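Local coordinates for ancylostoma secreted protein 1 (Necator americanus, PDB 3NT8) that is a secreted protein of two CAP domains, probably associated with the transition of infective hookworm larvae to parasitism, at residues A[39-44]-A[158-163]; A[358-363]-A[396-401]; A[365-370]-A[385-390]. All blocks are in the same frame, centred on the assembly; numbering follows the deposited sequence.

Contact 1. Residues A[39-44]-A[158-163]; sequences AFLDFH and TKLGCA
A half-cystine carbon sits squarely over an aromatic ring here: Cys162 CB lies 3.5 Å from the centroid of the Phe40 ring, only 9° from the ring normal, a CH-pi contact over the middle of the face. The sulfur approaches the same ring obliquely, with Cys162 SG 3.7 Å from Phe40 CD1, which adds a sulfur-aromatic contact. With CG anti to its carbonyl carbon (chi1 -74°), Phe40 directs its ring from the helix toward the strand, where the cysteine meets it.

One helical turn on, the His44 ring lies against the branched end of Leu160. Leu160 CD1 stands over the imidazole face, displaced toward the rim, while Leu160 CD2 comes within 3.7 Å of His44 ND1. CD2 also reaches the helix backbone, 3.9 Å from Leu41 CA, and the Leu41 side chain adds a looser touch through CD1. The imidazole is fixed in rotation by a nearly straight bond from His44 ND1 to Phe40 O (2.9 Å); the acceptor lies in the ring plane, although the donor is tilted from the plane of the carbonyl. The other ring nitrogen, NE2, is hydrogen-bonded to Tyr177 OH, so both imidazole nitrogens are engaged.

No hydrogen bond joins the two segments, whose axes approach to 9.1 Å at 133°. Helix 34-52 thus packs on strand 159-167 of the first CAP domain's sheet: Cys162 is disulfide-bonded to Cys175 of the adjacent strand 170-177, Trp74 of strand 73-74 touches Phe40, Leu160 and Cys162, and Leu123 of helix 119-127 touches both Phe40 and His44.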
ATOM      1  N   ALA A  39      -4.885  10.409  25.120  1.00 15.79           N
ATOM      2  CA  ALA A  39      -6.106  10.829  24.462  1.00 16.58           C
ATOM      3  C   ALA A  39      -6.048  10.735  22.900  1.00 17.54           C
ATOM      4  O   ALA A  39      -7.029  10.402  22.288  1.00 17.17           O
ATOM      5  CB  ALA A  39      -6.545  12.187  24.925  1.00 16.08           C
ATOM      6  N   PHE A  40      -4.915  11.068  22.292  1.00 17.10           N
ATOM      7  CA  PHE A  40      -4.680  10.770  20.894  1.00 18.53           C
ATOM      8  C   PHE A  40      -4.776   9.279  20.595  1.00 18.02           C
ATOM      9  O   PHE A  40      -5.466   8.864  19.659  1.00 19.54           O
ATOM     10  CB  PHE A  40      -3.306  11.272  20.460  1.00 17.84           C
ATOM     11  CG  PHE A  40      -3.232  12.763  20.299  1.00 19.10           C
ATOM     12  CD1 PHE A  40      -4.042  13.416  19.385  1.00 20.24           C
ATOM     13  CD2 PHE A  40      -2.329  13.503  21.052  1.00 20.35           C
ATOM     14  CE1 PHE A  40      -3.935  14.803  19.246  1.00 19.70           C
ATOM     15  CE2 PHE A  40      -2.193  14.847  20.916  1.00 20.39           C
ATOM     16  CZ  PHE A  40      -3.000  15.506  20.019  1.00 20.64           C
ATOM     17  N   LEU A  41      -4.062   8.479  21.359  1.00 18.31           N
ATOM     18  CA  LEU A  41      -3.996   7.070  21.063  1.00 18.32           C
ATOM     19  C   LEU A  41      -5.344   6.381  21.220  1.00 19.13           C
ATOM     20  O   LEU A  41      -5.693   5.564  20.369  1.00 19.79           O
ATOM     21  CB  LEU A  41      -2.946   6.409  21.921  1.00 17.86           C
ATOM     22  CG  LEU A  41      -2.644   4.944  21.663  1.00 18.33           C
ATOM     23  CD1 LEU A  41      -2.026   4.749  20.295  1.00 15.61           C
ATOM     24  CD2 LEU A  41      -1.740   4.391  22.800  1.00 16.50           C
ATOM     25  N   ASP A  42      -6.062   6.656  22.325  1.00 18.85           N
ATOM     26  CA  ASP A  42      -7.341   6.012  22.610  1.00 17.86           C
ATOM     27  C   ASP A  42      -8.408   6.376  21.576  1.00 17.05           C
ATOM     28  O   ASP A  42      -9.214   5.515  21.132  1.00 16.60           O
ATOM     29  CB  ASP A  42      -7.833   6.441  24.014  1.00 18.52           C
ATOM     30  CG  ASP A  42      -7.053   5.788  25.131  1.00 20.81           C
ATOM     31  OD1 ASP A  42      -6.237   4.861  24.858  1.00 19.39           O
ATOM     32  OD2 ASP A  42      -7.290   6.181  26.297  1.00 24.41           O
ATOM     33  N   PHE A  43      -8.446   7.650  21.193  1.00 14.70           N
ATOM     34  CA  PHE A  43      -9.473   8.079  20.237  1.00 15.62           C
ATOM     35  C   PHE A  43      -9.276   7.277  18.912  1.00 15.32           C
ATOM     36  O   PHE A  43     -10.243   6.827  18.267  1.00 15.00           O
ATOM     37  CB  PHE A  43      -9.430   9.604  20.023  1.00 14.99           C
ATOM     38  CG  PHE A  43     -10.620  10.147  19.247  1.00 18.86           C
ATOM     39  CD1 PHE A  43     -11.616  10.904  19.906  1.00 21.93           C
ATOM     40  CD2 PHE A  43     -10.749   9.929  17.874  1.00 14.93           C
ATOM     41  CE1 PHE A  43     -12.702  11.386  19.204  1.00 19.87           C
ATOM     42  CE2 PHE A  43     -11.854  10.422  17.174  1.00 19.46           C
ATOM     43  CZ  PHE A  43     -12.814  11.175  17.840  1.00 19.52           C
ATOM     44  N   HIS A  44      -8.033   7.074  18.518  1.00 14.26           N
ATOM     45  CA  HIS A  44      -7.818   6.402  17.251  1.00 15.94           C
ATOM     46  C   HIS A  44      -8.225   4.930  17.363  1.00 16.97           C
ATOM     47  O   HIS A  44      -8.886   4.428  16.476  1.00 15.63           O
ATOM     48  CB  HIS A  44      -6.380   6.502  16.756  1.00 15.02           C
ATOM     49  CG  HIS A  44      -6.028   7.795  16.062  1.00 16.15           C
ATOM     50  ND1 HIS A  44      -5.681   8.947  16.741  1.00 17.19           N
ATOM     51  CD2 HIS A  44      -5.886   8.091  14.741  1.00 17.82           C
ATOM     52  CE1 HIS A  44      -5.391   9.903  15.867  1.00 14.02           C
ATOM     53  NE2 HIS A  44      -5.497   9.405  14.649  1.00 16.44           N
ATOM     54  N   THR A 158       0.168   0.824  11.765  1.00 17.03           N
ATOM     55  CA  THR A 158       0.455   0.283  13.077  1.00 17.20           C
ATOM     56  C   THR A 158       1.036   1.347  14.045  1.00 18.80           C
ATOM     57  O   THR A 158       1.028   1.145  15.268  1.00 19.03           O
ATOM     58  CB  THR A 158       1.510  -0.837  12.947  1.00 16.24           C
ATOM     59  OG1 THR A 158       2.668  -0.310  12.281  1.00 18.28           O
ATOM     60  CG2 THR A 158       0.934  -2.041  12.136  1.00 17.11           C
ATOM     61  N   LYS A 159       1.579   2.450  13.510  1.00 18.22           N
ATOM     62  CA  LYS A 159       2.246   3.439  14.392  1.00 19.73           C
ATOM     63  C   LYS A 159       1.655   4.848  14.295  1.00 20.11           C
ATOM     64  O   LYS A 159       1.272   5.308  13.206  1.00 19.13           O
ATOM     65  CB  LYS A 159       3.744   3.498  14.140  1.00 20.22           C
ATOM     66  CG  LYS A 159       4.561   2.355  14.750  1.00 25.36           C
ATOM     67  CD  LYS A 159       6.087   2.635  14.861  1.00 30.24           C
ATOM     68  CE  LYS A 159       6.883   2.421  13.590  1.00 38.78           C
ATOM     69  NZ  LYS A 159       7.075   0.976  13.217  1.00 42.48           N
ATOM     70  N   LEU A 160       1.605   5.532  15.440  1.00 19.95           N
ATOM     71  CA  LEU A 160       0.949   6.829  15.559  1.00 21.78           C
ATOM     72  C   LEU A 160       1.885   7.830  16.253  1.00 22.42           C
ATOM     73  O   LEU A 160       2.552   7.459  17.223  1.00 23.18           O
ATOM     74  CB  LEU A 160      -0.330   6.698  16.403  1.00 21.17           C
ATOM     75  CG  LEU A 160      -1.071   8.014  16.654  1.00 22.59           C
ATOM     76  CD1 LEU A 160      -1.559   8.594  15.370  1.00 23.48           C
ATOM     77  CD2 LEU A 160      -2.221   7.914  17.687  1.00 24.63           C
ATOM     78  N   GLY A 161       1.914   9.084  15.779  1.00 21.72           N
ATOM     79  CA  GLY A 161       2.642  10.153  16.480  1.00 21.84           C
ATOM     80  C   GLY A 161       1.904  11.473  16.388  1.00 21.98           C
ATOM     81  O   GLY A 161       1.659  11.974  15.281  1.00 21.74           O
ATOM     82  N   CYS A 162       1.525  12.033  17.536  1.00 20.84           N
ATOM     83  CA  CYS A 162       0.795  13.310  17.504  1.00 21.32           C
ATOM     84  C   CYS A 162       1.442  14.343  18.465  1.00 21.53           C
ATOM     85  O   CYS A 162       2.103  13.941  19.444  1.00 20.96           O
ATOM     86  CB  CYS A 162      -0.702  13.147  17.837  1.00 20.46           C
ATOM     87  SG  CYS A 162      -1.679  11.845  17.069  1.00 20.60           S
ATOM     88  N   ALA A 163       1.190  15.636  18.185  1.00 19.74           N
ATOM     89  CA  ALA A 163       1.669  16.756  18.953  1.00 20.53           C
ATOM     90  C   ALA A 163       0.825  18.015  18.647  1.00 20.59           C
ATOM     91  O   ALA A 163       0.261  18.094  17.567  1.00 22.14           O
ATOM     92  CB  ALA A 163       3.199  16.992  18.639  1.00 20.09           C
TER

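Contact 2. Residues A[358-363]-A[396-401]; sequences HYTQMA and HVIYTM
Apolar contacts of Ile398 with Thr360 and Ala363 make up most of this interface. Both branches of the isoleucine are used. Its CG1 arm, anti to the carbonyl carbon (chi1 -56°), crosses the threonine at about a right angle and brings Ile398 CD1 to 3.4 Å from Thr360 CG2, a tight carbon pair. The other branch, CG2, lies 3.8 Å from Ala363 CB and 3.4 Å from Thr360 O. Ile398 CD1 also approaches the Tyr359 ring obliquely, at 4.1 Å from CE2.

The edge of the Tyr399 ring supplies the second group. It faces the helical segment, with CD2 3.6 Å from Ala363 O and CE2 4.0 Å from Tyr359 OH, the two tyrosine side chains crossing almost perpendicularly.

No hydrogen bond crosses between the segments; the polar ends of the touching side chains bond outward, Thr360 OG1 to Asn392 OD1 and Tyr399 OH to Pro266 O.

The contact fastens the loop following strand 381-388 onto helix 357-363. Val252 of helix 235-253 touches both tyrosines, and Trp330 of helix 318-330 meets the Tyr359 ring edge-to-face and also touches Ala363.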
ATOM      1  N   HIS A 358       1.399  -1.824 -17.386  1.00 16.64           N
ATOM      2  CA  HIS A 358       1.939  -2.399 -16.146  1.00 15.79           C
ATOM      3  C   HIS A 358       1.297  -3.714 -15.702  1.00 13.62           C
ATOM      4  O   HIS A 358       2.003  -4.626 -15.311  1.00 12.22           O
ATOM      5  CB  HIS A 358       1.850  -1.412 -14.987  1.00 16.56           C
ATOM      6  CG  HIS A 358       2.335  -0.052 -15.334  1.00 20.05           C
ATOM      7  ND1 HIS A 358       1.477   1.000 -15.575  1.00 22.48           N
ATOM      8  CD2 HIS A 358       3.590   0.422 -15.517  1.00 24.51           C
ATOM      9  CE1 HIS A 358       2.187   2.064 -15.899  1.00 27.77           C
ATOM     10  NE2 HIS A 358       3.469   1.736 -15.887  1.00 27.40           N
ATOM     11  N   TYR A 359      -0.028  -3.779 -15.734  1.00 11.85           N
ATOM     12  CA  TYR A 359      -0.766  -5.004 -15.565  1.00 12.55           C
ATOM     13  C   TYR A 359      -0.357  -6.112 -16.594  1.00 12.10           C
ATOM     14  O   TYR A 359      -0.101  -7.232 -16.218  1.00 15.76           O
ATOM     15  CB  TYR A 359      -2.288  -4.707 -15.625  1.00 10.62           C
ATOM     16  CG  TYR A 359      -3.061  -5.956 -15.943  1.00 16.28           C
ATOM     17  CD1 TYR A 359      -3.380  -6.882 -14.944  1.00 13.30           C
ATOM     18  CD2 TYR A 359      -3.433  -6.265 -17.270  1.00 17.43           C
ATOM     19  CE1 TYR A 359      -4.020  -8.076 -15.253  1.00 16.17           C
ATOM     20  CE2 TYR A 359      -4.108  -7.476 -17.569  1.00 19.88           C
ATOM     21  CZ  TYR A 359      -4.413  -8.354 -16.541  1.00 19.20           C
ATOM     22  OH  TYR A 359      -5.053  -9.551 -16.807  1.00 22.32           O
ATOM     23  N   THR A 360      -0.238  -5.792 -17.867  1.00 12.38           N
ATOM     24  CA  THR A 360       0.023  -6.773 -18.916  1.00 12.28           C
ATOM     25  C   THR A 360       1.352  -7.465 -18.678  1.00 12.84           C
ATOM     26  O   THR A 360       1.444  -8.686 -18.723  1.00 11.94           O
ATOM     27  CB  THR A 360      -0.133  -6.189 -20.323  1.00 13.63           C
ATOM     28  OG1 THR A 360       0.606  -4.959 -20.466  1.00 13.72           O
ATOM     29  CG2 THR A 360      -1.606  -5.893 -20.607  1.00 13.75           C
ATOM     30  N   GLN A 361       2.371  -6.689 -18.332  1.00 11.74           N
ATOM     31  CA  GLN A 361       3.644  -7.276 -18.032  1.00 10.22           C
ATOM     32  C   GLN A 361       3.605  -8.149 -16.790  1.00  9.50           C
ATOM     33  O   GLN A 361       4.351  -9.132 -16.676  1.00  8.30           O
ATOM     34  CB  GLN A 361       4.693  -6.159 -17.872  1.00 10.63           C
ATOM     35  CG  GLN A 361       6.127  -6.597 -17.609  1.00  9.80           C
ATOM     36  CD  GLN A 361       6.669  -7.439 -18.740  1.00 16.05           C
ATOM     37  OE1 GLN A 361       7.246  -6.933 -19.729  1.00 17.07           O
ATOM     38  NE2 GLN A 361       6.508  -8.744 -18.590  1.00 14.87           N
ATOM     39  N   MET A 362       2.780  -7.792 -15.828  1.00  9.39           N
ATOM     40  CA  MET A 362       2.658  -8.658 -14.635  1.00 10.63           C
ATOM     41  C   MET A 362       1.962 -10.008 -14.972  1.00 11.56           C
ATOM     42  O   MET A 362       2.314 -11.068 -14.412  1.00 11.52           O
ATOM     43  CB  MET A 362       1.918  -7.941 -13.508  1.00 11.48           C
ATOM     44  CG  MET A 362       2.715  -6.831 -12.847  1.00 10.88           C
ATOM     45  SD  MET A 362       1.805  -6.057 -11.458  1.00 16.78           S
ATOM     46  CE  MET A 362       1.706  -7.386 -10.231  1.00  2.51           C
ATOM     47  N   ALA A 363       0.981  -9.968 -15.874  1.00 10.96           N
ATOM     48  CA  ALA A 363       0.195 -11.130 -16.233  1.00 10.90           C
ATOM     49  C   ALA A 363       0.765 -11.881 -17.433  1.00 12.49           C
ATOM     50  O   ALA A 363       0.191 -12.890 -17.830  1.00 13.32           O
ATOM     51  CB  ALA A 363      -1.233 -10.719 -16.559  1.00  9.60           C
ATOM     52  N   HIS A 396      -0.257  -8.859 -29.490  1.00 21.63           N
ATOM     53  CA  HIS A 396      -0.174 -10.261 -28.997  1.00 20.16           C
ATOM     54  C   HIS A 396      -1.040 -10.444 -27.748  1.00 19.52           C
ATOM     55  O   HIS A 396      -1.280  -9.470 -27.012  1.00 18.12           O
ATOM     56  CB  HIS A 396       1.263 -10.578 -28.638  1.00 20.32           C
ATOM     57  CG  HIS A 396       1.564 -12.038 -28.509  1.00 23.33           C
ATOM     58  ND1 HIS A 396       1.203 -12.773 -27.398  1.00 20.04           N
ATOM     59  CD2 HIS A 396       2.247 -12.889 -29.323  1.00 24.31           C
ATOM     60  CE1 HIS A 396       1.632 -14.015 -27.539  1.00 23.66           C
ATOM     61  NE2 HIS A 396       2.268 -14.112 -28.695  1.00 27.31           N
ATOM     62  N   VAL A 397      -1.560 -11.661 -27.530  1.00 17.59           N
ATOM     63  CA  VAL A 397      -2.293 -11.949 -26.320  1.00 16.61           C
ATOM     64  C   VAL A 397      -1.364 -11.823 -25.087  1.00 16.22           C
ATOM     65  O   VAL A 397      -0.167 -12.085 -25.164  1.00 15.25           O
ATOM     66  CB  VAL A 397      -2.942 -13.326 -26.344  1.00 16.73           C
ATOM     67  CG1 VAL A 397      -4.071 -13.425 -27.443  1.00 16.74           C
ATOM     68  CG2 VAL A 397      -1.910 -14.307 -26.540  1.00 15.67           C
ATOM     69  N   ILE A 398      -1.924 -11.372 -23.964  1.00 16.71           N
ATOM     70  CA  ILE A 398      -1.143 -11.204 -22.735  1.00 15.64           C
ATOM     71  C   ILE A 398      -0.815 -12.608 -22.205  1.00 14.71           C
ATOM     72  O   ILE A 398       0.282 -12.867 -21.698  1.00 14.48           O
ATOM     73  CB  ILE A 398      -1.894 -10.382 -21.665  1.00 16.20           C
ATOM     74  CG1 ILE A 398      -2.317  -9.022 -22.190  1.00 16.07           C
ATOM     75  CG2 ILE A 398      -1.083 -10.258 -20.342  1.00 13.03           C
ATOM     76  CD1 ILE A 398      -3.561  -8.495 -21.458  1.00 22.11           C
ATOM     77  N   TYR A 399      -1.771 -13.507 -22.307  1.00 14.52           N
ATOM     78  CA  TYR A 399      -1.530 -14.916 -21.932  1.00 14.34           C
ATOM     79  C   TYR A 399      -2.428 -15.817 -22.786  1.00 15.19           C
ATOM     80  O   TYR A 399      -3.533 -15.381 -23.245  1.00 14.23           O
ATOM     81  CB  TYR A 399      -1.733 -15.165 -20.435  1.00 14.56           C
ATOM     82  CG  TYR A 399      -3.044 -14.694 -19.820  1.00 12.65           C
ATOM     83  CD1 TYR A 399      -4.226 -15.438 -19.980  1.00 15.04           C
ATOM     84  CD2 TYR A 399      -3.077 -13.544 -19.059  1.00 11.82           C
ATOM     85  CE1 TYR A 399      -5.400 -15.048 -19.423  1.00 13.58           C
ATOM     86  CE2 TYR A 399      -4.246 -13.126 -18.454  1.00 12.28           C
ATOM     87  CZ  TYR A 399      -5.416 -13.895 -18.660  1.00 16.14           C
ATOM     88  OH  TYR A 399      -6.598 -13.554 -18.119  1.00 18.05           O
ATOM     89  N   THR A 400      -1.947 -17.047 -23.038  1.00 15.96           N
ATOM     90  CA  THR A 400      -2.692 -18.033 -23.829  1.00 14.58           C
ATOM     91  C   THR A 400      -3.861 -18.526 -22.980  1.00 15.40           C
ATOM     92  O   THR A 400      -3.702 -18.932 -21.791  1.00 15.03           O
ATOM     93  CB  THR A 400      -1.827 -19.260 -24.174  1.00 15.52           C
ATOM     94  OG1 THR A 400      -0.677 -18.820 -24.888  1.00 16.12           O
ATOM     95  CG2 THR A 400      -2.635 -20.278 -25.079  1.00 11.63           C
ATOM     96  N   MET A 401      -5.001 -18.543 -23.619  1.00 15.02           N
ATOM     97  CA  MET A 401      -6.250 -18.785 -22.993  1.00 17.30           C
ATOM     98  C   MET A 401      -6.700 -20.251 -23.048  1.00 17.79           C
ATOM     99  O   MET A 401      -6.625 -20.928 -24.103  1.00 17.46           O
ATOM    100  CB  MET A 401      -7.310 -17.824 -23.615  1.00 18.15           C
ATOM    101  CG  MET A 401      -7.202 -16.382 -23.186  1.00 16.31           C
ATOM    102  SD  MET A 401      -8.385 -15.352 -24.052  1.00 27.36           S
ATOM    103  CE  MET A 401      -7.511 -15.247 -25.636  1.00 23.72           C
TER

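Contact 3. Residues A[365-370]-A[385-390]; sequences DTTYKL and CQYGPG
Gly388 O takes two backbone N-H groups from consecutive residues, Tyr368 N at 3.0 Å and Lys369 N at 2.8 Å. The Lys369 bond lies in the carbonyl plane and is nearly straight (168°), whereas the Tyr368 donor is tilted by 28° from that plane. In return Gly388 N donates to Lys369 O at 2.9 Å, on a lone pair, and Tyr387 CA adds a C-H...O contact to the same oxygen. Both backbone polar atoms of Gly388 are thereby satisfied across the hairpin.

Beyond the paired strands the bonding passes to side chains and solvent. Gly390 N makes a weak bond to Thr367 OG1, whose stronger partner is Gln361 NE2. A water bridges the two segments, 2.6 Å from Thr366 OG1 and donating to Gly390 O at 2.7 Å. The peptide before Pro389 is cis, and the proline ring lies beside the chain at Thr366 and Thr367 and crosses the Tyr368 side chain at about a right angle.

On the face carrying Leu370 and Tyr387, the two side chains run side by side, with Leu370 CD1 3.5 Å from Tyr387 CE1. Thr367 CG2, anti to the backbone N, adds a methyl at the edge of this ring. Tyr387 OH is hydrogen-bonded to His245 NE2 and Asn307 ND2; Gln386, pointing away from the other segment, has its amide held by Ser283 and Glu306.

Two residues, Tyr368 and Lys369, opposite the single Gly388 form a classic beta bulge, set at the open end of the antiparallel hairpin 369-376/381-388 in the second CAP domain's sheet.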
ATOM      1  N   ASP A 365       2.369 -14.382 -19.751  1.00 18.81           N
ATOM      2  CA  ASP A 365       2.597 -15.778 -19.405  1.00 19.83           C
ATOM      3  C   ASP A 365       4.011 -16.249 -19.636  1.00 20.08           C
ATOM      4  O   ASP A 365       4.473 -17.105 -18.901  1.00 20.98           O
ATOM      5  CB  ASP A 365       1.559 -16.754 -20.019  1.00 20.47           C
ATOM      6  CG  ASP A 365       1.565 -16.786 -21.514  1.00 20.40           C
ATOM      7  OD1 ASP A 365       2.037 -15.865 -22.128  1.00 24.14           O
ATOM      8  OD2 ASP A 365       1.007 -17.705 -22.116  1.00 25.91           O
ATOM      9  N   THR A 366       4.663 -15.753 -20.689  1.00 19.59           N
ATOM     10  CA  THR A 366       6.052 -16.167 -21.007  1.00 18.79           C
ATOM     11  C   THR A 366       7.071 -15.518 -20.107  1.00 17.24           C
ATOM     12  O   THR A 366       8.161 -16.037 -19.984  1.00 17.78           O
ATOM     13  CB  THR A 366       6.461 -15.975 -22.484  1.00 17.71           C
ATOM     14  OG1 THR A 366       6.240 -14.616 -22.893  1.00 19.13           O
ATOM     15  CG2 THR A 366       5.618 -16.934 -23.352  1.00 23.08           C
ATOM     16  N   THR A 367       6.718 -14.396 -19.482  1.00 16.53           N
ATOM     17  CA  THR A 367       7.567 -13.752 -18.468  1.00 15.88           C
ATOM     18  C   THR A 367       7.626 -14.588 -17.154  1.00 17.42           C
ATOM     19  O   THR A 367       6.583 -14.951 -16.612  1.00 18.62           O
ATOM     20  CB  THR A 367       7.019 -12.347 -18.160  1.00 16.30           C
ATOM     21  OG1 THR A 367       7.012 -11.578 -19.392  1.00 13.91           O
ATOM     22  CG2 THR A 367       7.873 -11.648 -17.088  1.00 15.54           C
ATOM     23  N   TYR A 368       8.836 -14.882 -16.651  1.00 18.32           N
ATOM     24  CA  TYR A 368       8.991 -15.729 -15.449  1.00 19.05           C
ATOM     25  C   TYR A 368      10.157 -15.325 -14.483  1.00 20.00           C
ATOM     26  O   TYR A 368      10.258 -15.874 -13.376  1.00 21.46           O
ATOM     27  CB  TYR A 368       9.028 -17.231 -15.839  1.00 18.26           C
ATOM     28  CG  TYR A 368      10.292 -17.677 -16.514  1.00 19.91           C
ATOM     29  CD1 TYR A 368      11.342 -18.263 -15.793  1.00 22.79           C
ATOM     30  CD2 TYR A 368      10.447 -17.520 -17.887  1.00 22.71           C
ATOM     31  CE1 TYR A 368      12.558 -18.636 -16.435  1.00 22.08           C
ATOM     32  CE2 TYR A 368      11.626 -17.899 -18.531  1.00 23.08           C
ATOM     33  CZ  TYR A 368      12.670 -18.450 -17.810  1.00 24.36           C
ATOM     34  OH  TYR A 368      13.814 -18.822 -18.492  1.00 23.96           O
ATOM     35  N   LYS A 369      11.054 -14.419 -14.890  1.00 19.86           N
ATOM     36  CA  LYS A 369      12.081 -13.894 -13.980  1.00 20.01           C
ATOM     37  C   LYS A 369      11.701 -12.487 -13.547  1.00 21.24           C
ATOM     38  O   LYS A 369      11.435 -11.582 -14.390  1.00 21.96           O
ATOM     39  CB  LYS A 369      13.470 -13.859 -14.616  1.00 19.49           C
ATOM     40  CG  LYS A 369      13.955 -15.231 -15.086  1.00 20.02           C
ATOM     41  CD  LYS A 369      15.203 -15.024 -15.933  1.00 26.21           C
ATOM     42  CE  LYS A 369      15.827 -16.361 -16.424  1.00 29.82           C
ATOM     43  NZ  LYS A 369      17.112 -16.197 -17.217  1.00 31.73           N
ATOM     44  N   LEU A 370      11.679 -12.313 -12.237  1.00 19.96           N
ATOM     45  CA  LEU A 370      11.390 -11.069 -11.624  1.00 20.24           C
ATOM     46  C   LEU A 370      12.666 -10.605 -10.857  1.00 20.77           C
ATOM     47  O   LEU A 370      13.375 -11.444 -10.259  1.00 22.10           O
ATOM     48  CB  LEU A 370      10.235 -11.261 -10.648  1.00 19.68           C
ATOM     49  CG  LEU A 370       9.754 -10.023  -9.918  1.00 18.45           C
ATOM     50  CD1 LEU A 370       8.955  -9.122 -10.856  1.00 16.07           C
ATOM     51  CD2 LEU A 370       8.973 -10.290  -8.621  1.00 19.21           C
ATOM     52  N   CYS A 385      10.557  -2.579 -11.095  1.00 17.37           N
ATOM     53  CA  CYS A 385      10.675  -4.018 -11.317  1.00 17.50           C
ATOM     54  C   CYS A 385      10.964  -4.343 -12.793  1.00 16.60           C
ATOM     55  O   CYS A 385      10.393  -3.756 -13.710  1.00 16.74           O
ATOM     56  CB  CYS A 385       9.375  -4.737 -10.960  1.00 19.01           C
ATOM     57  SG  CYS A 385       9.040  -4.866  -9.193  1.00 20.10           S
ATOM     58  N   GLN A 386      11.768  -5.369 -13.004  1.00 14.76           N
ATOM     59  CA  GLN A 386      12.166  -5.770 -14.367  1.00 14.99           C
ATOM     60  C   GLN A 386      11.830  -7.231 -14.567  1.00 14.30           C
ATOM     61  O   GLN A 386      11.770  -7.999 -13.633  1.00 14.19           O
ATOM     62  CB  GLN A 386      13.662  -5.492 -14.648  1.00 15.27           C
ATOM     63  CG  GLN A 386      13.996  -4.000 -14.857  1.00 16.27           C
ATOM     64  CD  GLN A 386      15.461  -3.761 -15.228  1.00 16.96           C
ATOM     65  OE1 GLN A 386      16.239  -4.698 -15.453  1.00 13.48           O
ATOM     66  NE2 GLN A 386      15.830  -2.486 -15.313  1.00 18.95           N
ATOM     67  N   TYR A 387      11.643  -7.611 -15.796  1.00 13.77           N
ATOM     68  CA  TYR A 387      10.848  -8.780 -16.157  1.00 14.58           C
ATOM     69  C   TYR A 387      11.486  -9.502 -17.306  1.00 15.99           C
ATOM     70  O   TYR A 387      11.628  -8.931 -18.398  1.00 18.56           O
ATOM     71  CB  TYR A 387       9.435  -8.342 -16.531  1.00 11.42           C
ATOM     72  CG  TYR A 387       8.619  -7.704 -15.368  1.00 14.91           C
ATOM     73  CD1 TYR A 387       7.757  -8.480 -14.555  1.00 10.47           C
ATOM     74  CD2 TYR A 387       8.632  -6.320 -15.141  1.00 12.08           C
ATOM     75  CE1 TYR A 387       7.029  -7.918 -13.563  1.00  8.90           C
ATOM     76  CE2 TYR A 387       7.857  -5.740 -14.159  1.00 11.04           C
ATOM     77  CZ  TYR A 387       7.089  -6.557 -13.349  1.00 10.40           C
ATOM     78  OH  TYR A 387       6.355  -6.007 -12.337  1.00 15.59           O
ATOM     79  N   GLY A 388      11.866 -10.757 -17.095  1.00 17.10           N
ATOM     80  CA  GLY A 388      12.527 -11.533 -18.128  1.00 19.22           C
ATOM     81  C   GLY A 388      11.809 -12.843 -18.415  1.00 21.23           C
ATOM     82  O   GLY A 388      11.340 -13.503 -17.496  1.00 22.50           O
ATOM     83  N   PRO A 389      11.640 -13.193 -19.701  1.00 22.65           N
ATOM     84  CA  PRO A 389      12.081 -12.366 -20.822  1.00 24.06           C
ATOM     85  C   PRO A 389      11.224 -11.090 -21.168  1.00 24.82           C
ATOM     86  O   PRO A 389      11.672 -10.176 -21.878  1.00 27.02           O
ATOM     87  CB  PRO A 389      12.130 -13.364 -21.982  1.00 24.71           C
ATOM     88  CG  PRO A 389      11.142 -14.441 -21.618  1.00 23.17           C
ATOM     89  CD  PRO A 389      10.946 -14.416 -20.155  1.00 22.01           C
ATOM     90  N   GLY A 390      10.042 -10.910 -20.673  1.00 23.73           N
ATOM     91  CA  GLY A 390       9.574  -9.537 -20.962  1.00 23.71           C
ATOM     92  C   GLY A 390       8.526  -9.588 -22.063  1.00 22.32           C
ATOM     93  O   GLY A 390       8.731 -10.237 -23.097  1.00 22.37           O
TER
HETATM   94  O   HOH W   1       8.103 -12.895 -23.276  1.00 25.53           O

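In the fold
From the N terminus, contact 1 comes first: it closes a loop of 113 residues in the first CAP domain, bringing strand 159-167 back to helix 34-52. The chain then continues into the second CAP domain, where contact 2 opens at helix 357-363 and closes in the loop after strand 381-388. Contact 3 is nested inside the span that contact 2 closes and joins the two strands of the hairpin. Contacts 2 and 3 touch, through Gln361 NE2 with Thr367 OG1 and Thr400 N with Asp365 OD2, so helix, hairpin and following loop are tied together. Contact 1 stands apart, its centre 42 to 43 Å from theirs, across the chain's centre.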